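Local coordinates for protein 3,4-dihydroxy-2-butanone 4-phosphate synthase (Acinetobacter baumannii, PDB 6MNZ) that probably converts D-ribulose 5-phosphate to formate and 3,4-dihydroxy-2-butanone 4-phosphate, a metal-dependent step of riboflavin biosynthesis, at residues 38-43 / 107-112; 90-95 / 119-124. One frame throughout, in Å; residues are numbered along the deposited sequence.

Interaction 1 (38-43 / 107-112)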
loop_
_atom_site.group_PDB
_atom_site.type_symbol
_atom_site.label_atom_id
_atom_site.label_comp_id
_atom_site.label_asym_id
_atom_site.label_seq_id
_atom_site.Cartn_x
_atom_site.Cartn_y
_atom_site.Cartn_z
ATOM N N THR A 38 -7.817 18.448 27.186
ATOM C CA THR A 38 -7.505 19.716 27.832
ATOM C C THR A 38 -8.268 19.886 29.140
ATOM O O THR A 38 -7.811 20.614 30.029
ATOM C CB THR A 38 -7.817 20.872 26.883
ATOM O OG1 THR A 38 -7.217 20.618 25.606
ATOM C CG2 THR A 38 -7.284 22.184 27.438
ATOM N N HIS A 39 -9.450 19.283 29.256
ATOM C CA HIS A 39 -10.265 19.399 30.456
ATOM C C HIS A 39 -10.170 18.174 31.357
ATOM O O HIS A 39 -10.929 18.073 32.326
ATOM C CB HIS A 39 -11.727 19.644 30.080
ATOM C CG HIS A 39 -11.974 20.979 29.451
ATOM N ND1 HIS A 39 -11.906 22.160 30.158
ATOM C CD2 HIS A 39 -12.309 21.318 28.184
ATOM C CE1 HIS A 39 -12.140 23.172 29.342
ATOM N NE2 HIS A 39 -12.393 22.689 28.139
ATOM N N VAL A 40 -9.235 17.260 31.086
ATOM C CA VAL A 40 -9.173 16.017 31.846
ATOM C C VAL A 40 -8.603 16.290 33.231
ATOM O O VAL A 40 -7.610 17.015 33.385
ATOM C CB VAL A 40 -8.340 14.963 31.098
ATOM C CG1 VAL A 40 -6.856 15.273 31.200
ATOM C CG2 VAL A 40 -8.640 13.571 31.643
ATOM N N ARG A 41 -9.184 15.652 34.237
ATOM C CA ARG A 41 -8.858 15.883 35.635
ATOM C C ARG A 41 -8.626 14.549 36.324
ATOM O O ARG A 41 -9.003 13.498 35.795
ATOM C CB ARG A 41 -9.980 16.653 36.348
ATOM C CG ARG A 41 -10.393 17.936 35.640
ATOM C CD ARG A 41 -11.710 18.475 36.171
ATOM N NE ARG A 41 -12.785 17.492 36.078
ATOM C CZ ARG A 41 -14.032 17.702 36.488
ATOM N NH1 ARG A 41 -14.429 18.925 36.811
ATOM N NH2 ARG A 41 -14.916 16.713 36.452
ATOM N N PRO A 42 -7.854 14.542 37.417
ATOM C CA PRO A 42 -7.606 13.285 38.138
ATOM C C PRO A 42 -8.841 12.408 38.268
ATOM O O PRO A 42 -8.806 11.227 37.911
ATOM C CB PRO A 42 -7.115 13.765 39.510
ATOM C CG PRO A 42 -6.434 15.073 39.219
ATOM C CD PRO A 42 -7.101 15.671 37.996
ATOM N N GLU A 43 -9.948 12.979 38.746
ATOM C CA GLU A 43 -11.153 12.186 38.954
ATOM C C GLU A 43 -11.749 11.686 37.645
ATOM O O GLU A 43 -12.478 10.688 37.655
ATOM C CB GLU A 43 -12.201 12.998 39.716
ATOM C CG GLU A 43 -12.388 12.582 41.172
ATOM C CD GLU A 43 -12.674 11.098 41.334
ATOM O OE1 GLU A 43 -11.824 10.395 41.919
ATOM O OE2 GLU A 43 -13.668 10.614 40.750
ATOM N N THR A 107 0.182 13.755 33.299
ATOM C CA THR A 107 0.935 13.445 32.088
ATOM C C THR A 107 0.215 13.969 30.850
ATOM O O THR A 107 0.846 14.504 29.931
ATOM C CB THR A 107 1.162 11.935 31.982
ATOM O OG1 THR A 107 2.056 11.513 33.019
ATOM C CG2 THR A 107 1.752 11.571 30.623
ATOM N N ILE A 108 -1.099 13.749 30.772
ATOM C CA ILE A 108 -1.863 14.211 29.617
ATOM C C ILE A 108 -1.722 15.720 29.459
ATOM O O ILE A 108 -1.471 16.227 28.360
ATOM C CB ILE A 108 -3.337 13.792 29.751
ATOM C CG1 ILE A 108 -3.464 12.273 29.633
ATOM C CG2 ILE A 108 -4.191 14.481 28.693
ATOM C CD1 ILE A 108 -4.676 11.704 30.338
ATOM N N GLN A 109 -1.862 16.458 30.563
ATOM C CA GLN A 109 -1.783 17.913 30.499
ATOM C C GLN A 109 -0.487 18.367 29.841
ATOM O O GLN A 109 -0.491 19.269 28.996
ATOM C CB GLN A 109 -1.905 18.508 31.903
ATOM C CG GLN A 109 -3.239 18.237 32.587
ATOM C CD GLN A 109 -4.435 18.607 31.728
ATOM O OE1 GLN A 109 -5.495 17.996 31.845
ATOM N NE2 GLN A 109 -4.327 19.717 31.002
ATOM N N ALA A 110 0.632 17.732 30.198
ATOM C CA ALA A 110 1.913 18.109 29.616
ATOM C C ALA A 110 1.908 17.913 28.108
ATOM O O ALA A 110 2.411 18.761 27.361
ATOM C CB ALA A 110 3.039 17.297 30.257
ATOM N N ALA A 111 1.278 16.837 27.634
ATOM C CA ALA A 111 1.269 16.560 26.203
ATOM C C ALA A 111 0.433 17.585 25.446
ATOM O O ALA A 111 0.859 18.088 24.400
ATOM C CB ALA A 111 0.745 15.147 25.947
ATOM N N VAL A 112 -0.705 17.990 26.017
ATOM C CA VAL A 112 -1.669 18.819 25.304
ATOM C C VAL A 112 -1.620 20.275 25.739
ATOM O O VAL A 112 -2.487 21.061 25.335
ATOM C CB VAL A 112 -3.102 18.271 25.471
ATOM C CG1 VAL A 112 -3.160 16.806 25.066
ATOM C CG2 VAL A 112 -3.584 18.460 26.903
#

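Interaction 2 (90-95 / 119-124)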
loop_
_atom_site.group_PDB
_atom_site.type_symbol
_atom_site.label_atom_id
_atom_site.label_comp_id
_atom_site.label_asym_id
_atom_site.label_seq_id
_atom_site.Cartn_x
_atom_site.Cartn_y
_atom_site.Cartn_z
ATOM N N GLU A 90 3.874 7.576 27.052
ATOM C CA GLU A 90 4.030 8.975 27.419
ATOM C C GLU A 90 4.110 9.091 28.934
ATOM O O GLU A 90 3.390 8.396 29.658
ATOM C CB GLU A 90 2.862 9.807 26.887
ATOM C CG GLU A 90 3.271 11.056 26.126
ATOM C CD GLU A 90 4.316 10.785 25.055
ATOM O OE1 GLU A 90 4.450 9.614 24.642
ATOM O OE2 GLU A 90 5.130 11.693 24.780
ATOM N N ALA A 91 5.042 9.912 29.408
ATOM C CA ALA A 91 5.084 10.298 30.809
ATOM C C ALA A 91 5.561 11.736 30.926
ATOM O O ALA A 91 6.374 12.205 30.125
ATOM C CB ALA A 91 5.992 9.364 31.615
ATOM N N ALA A 92 5.030 12.440 31.922
ATOM C CA ALA A 92 5.459 13.795 32.225
ATOM C C ALA A 92 6.576 13.764 33.270
ATOM O O ALA A 92 7.314 12.782 33.381
ATOM C CB ALA A 92 4.269 14.631 32.690
ATOM N N GLU A 93 6.895 14.938 33.812
ATOM C CA GLU A 93 7.941 15.111 34.817
ATOM C C GLU A 93 7.442 15.989 35.961
ATOM O O GLU A 93 8.084 16.961 36.365
ATOM C CB GLU A 93 9.197 15.703 34.185
ATOM C CG GLU A 93 9.690 14.945 32.960
ATOM C CD GLU A 93 8.908 15.287 31.705
ATOM O OE1 GLU A 93 7.801 15.851 31.832
ATOM O OE2 GLU A 93 9.434 15.069 30.594
ATOM N N GLY A 94 6.251 15.680 36.467
ATOM C CA GLY A 94 5.983 15.795 37.886
ATOM C C GLY A 94 5.545 14.481 38.499
ATOM O O GLY A 94 4.713 14.455 39.412
ATOM N N ILE A 95 6.112 13.384 38.010
ATOM C CA ILE A 95 5.569 12.050 38.221
ATOM C C ILE A 95 6.574 11.243 39.027
ATOM O O ILE A 95 7.787 11.454 38.929
ATOM C CB ILE A 95 5.249 11.350 36.884
ATOM C CG1 ILE A 95 6.543 10.956 36.172
ATOM C CG2 ILE A 95 4.403 12.265 36.004
ATOM C CD1 ILE A 95 6.333 10.390 34.788
ATOM N N THR A 119 10.674 18.006 25.639
ATOM C CA THR A 119 11.270 17.858 26.960
ATOM C C THR A 119 10.270 18.059 28.092
ATOM O O THR A 119 10.573 17.697 29.233
ATOM C CB THR A 119 12.424 18.850 27.132
ATOM O OG1 THR A 119 13.242 18.850 25.956
ATOM C CG2 THR A 119 13.277 18.477 28.332
ATOM N N ASP A 120 9.060 18.526 27.791
ATOM C CA ASP A 120 7.952 18.417 28.731
ATOM C C ASP A 120 7.515 16.977 28.973
ATOM O O ASP A 120 6.578 16.764 29.750
ATOM C CB ASP A 120 6.762 19.237 28.228
ATOM C CG ASP A 120 7.018 20.730 28.280
ATOM O OD1 ASP A 120 6.266 21.483 27.624
ATOM O OD2 ASP A 120 8.018 21.144 28.901
ATOM N N ILE A 121 8.097 16.003 28.275
ATOM C CA ILE A 121 7.510 14.673 28.156
ATOM C C ILE A 121 8.628 13.674 27.895
ATOM O O ILE A 121 9.716 14.039 27.441
ATOM C CB ILE A 121 6.434 14.640 27.042
ATOM C CG1 ILE A 121 5.522 13.422 27.197
ATOM C CG2 ILE A 121 7.077 14.651 25.648
ATOM C CD1 ILE A 121 4.620 13.457 28.433
ATOM N N VAL A 122 8.384 12.418 28.267
ATOM C CA VAL A 122 9.383 11.362 28.168
ATOM C C VAL A 122 8.688 10.065 27.772
ATOM O O VAL A 122 7.486 9.891 27.977
ATOM C CB VAL A 122 10.172 11.178 29.486
ATOM C CG1 VAL A 122 11.046 12.393 29.762
ATOM C CG2 VAL A 122 9.235 10.915 30.660
ATOM N N GLN A 123 9.502 9.083 27.379
ATOM C CA GLN A 123 9.036 7.757 27.003
ATOM C C GLN A 123 9.987 6.721 27.586
ATOM O O GLN A 123 11.208 6.926 27.563
ATOM C CB GLN A 123 8.969 7.588 25.479
ATOM C CG GLN A 123 8.226 8.695 24.756
ATOM C CD GLN A 123 9.087 9.920 24.517
ATOM O OE1 GLN A 123 8.711 11.032 24.885
ATOM N NE2 GLN A 123 10.213 9.732 23.838
ATOM N N PRO A 124 9.476 5.560 28.029
ATOM C CA PRO A 124 8.064 5.164 28.049
ATOM C C PRO A 124 7.347 5.728 29.261
ATOM O O PRO A 124 8.005 6.352 30.092
ATOM C CB PRO A 124 8.132 3.640 28.106
ATOM C CG PRO A 124 9.395 3.357 28.845
ATOM C CD PRO A 124 10.351 4.491 28.548
#

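Interaction 1 (38-43 / 107-112)
Val-40 meets Ile-108 through a single methyl group: CG1 of Val-40 lies 3.7 Å from CG2 of Ile-108 and 4.1 Å from its CB, and the two branched side chains cross at about a right angle. On the valine, CG1 sits between the backbone N and the carbonyl carbon (chi1 75°), which carries this methyl toward the helix. On the isoleucine, CG2, anti to the backbone N, receives it. Both side chains point across the contact, and both are buried. This is a helix-on-sheet layer of the alpha/beta domain: helix 101-112 lies against strands 57-60 and 160-164, where Ile-108 touches Leu-58 and Val-161, and the 38-43 connection leads from strand 31-36 into helix 42-52, whose Ile-45 touches both Val-40 and Ile-108. One residue further along the helix, Gln-109 runs past Val-40 in the opposite direction. Its chain bends at chi2, bringing the terminal amide over beside the backbone carbonyl of Val-40 at the more open margin of the contact. Toward the end of the helix Val-112 offers CG2 to Thr-38, 4.2 Å from CA of Thr-38 and 4.4 Å from its OG1, a looser touch made mostly on the threonine backbone.

Interaction 2 (90-95 / 119-124)
Ala-91 and Val-122 form an antiparallel hydrogen-bonded pair. The amide N of Ala-91 lies 2.8 Å from O of Val-122, with an angle of 143° at the hydrogen. The return bond, from N of Val-122 to O of Ala-91, is less surely placed. Beyond it, the carboxylate of Glu-93 comes down on the backbone where Asp-120 joins Ile-121, its CD 3.5 Å from C of Asp-120; Asp-120 itself turns its OD1 to the backbone N of Lys-117. The pairing is a short beta bridge that joins strand 90-91 to the loop between helix 101-112 and strand 127-131; after the corner at Gln-123 and cis-Pro-124, His-126 and Ile-127 share backbone hydrogen bonds with Glu-90. Glu-90 starts out away from the loop, but its chain bends at chi2 (50°) and folds back across Ile-121, crossing it at about a right angle. There the Glu-90 carboxylate lies alongside the Gln-123 amide, pointing the same way, with planes only 13° apart. From Ala-91, CB packs on CG2 of Val-122 at 3.7 Å, the two side chains sharing one face of the bridge. Ile-121 also touches Thr-107 of helix 101-112.

Helix 101-112 is part of interaction 1 and packs against interaction 2; the two centres lie about 12 Å apart. Interaction 1 uses its inner side, toward the six-stranded sheet, with a buried apolar centre of Val-40 and Ile-108, and Thr-38 and Gln-109 at the edge. Interaction 2, on another side of the helix, is only partly buried and is held by backbone pairing, with Glu-93 at its exposed edge and the buried Glu-90 folded over Ile-121. Thr-107 links them: its CG2 packs on CA of Ala-91, and its OG1 receives a weak hydrogen bond from N of Ala-92. Strand 90-91 precedes the helix and 119-124 follows it, so interaction 2 joins the chain on either side of it in sequence.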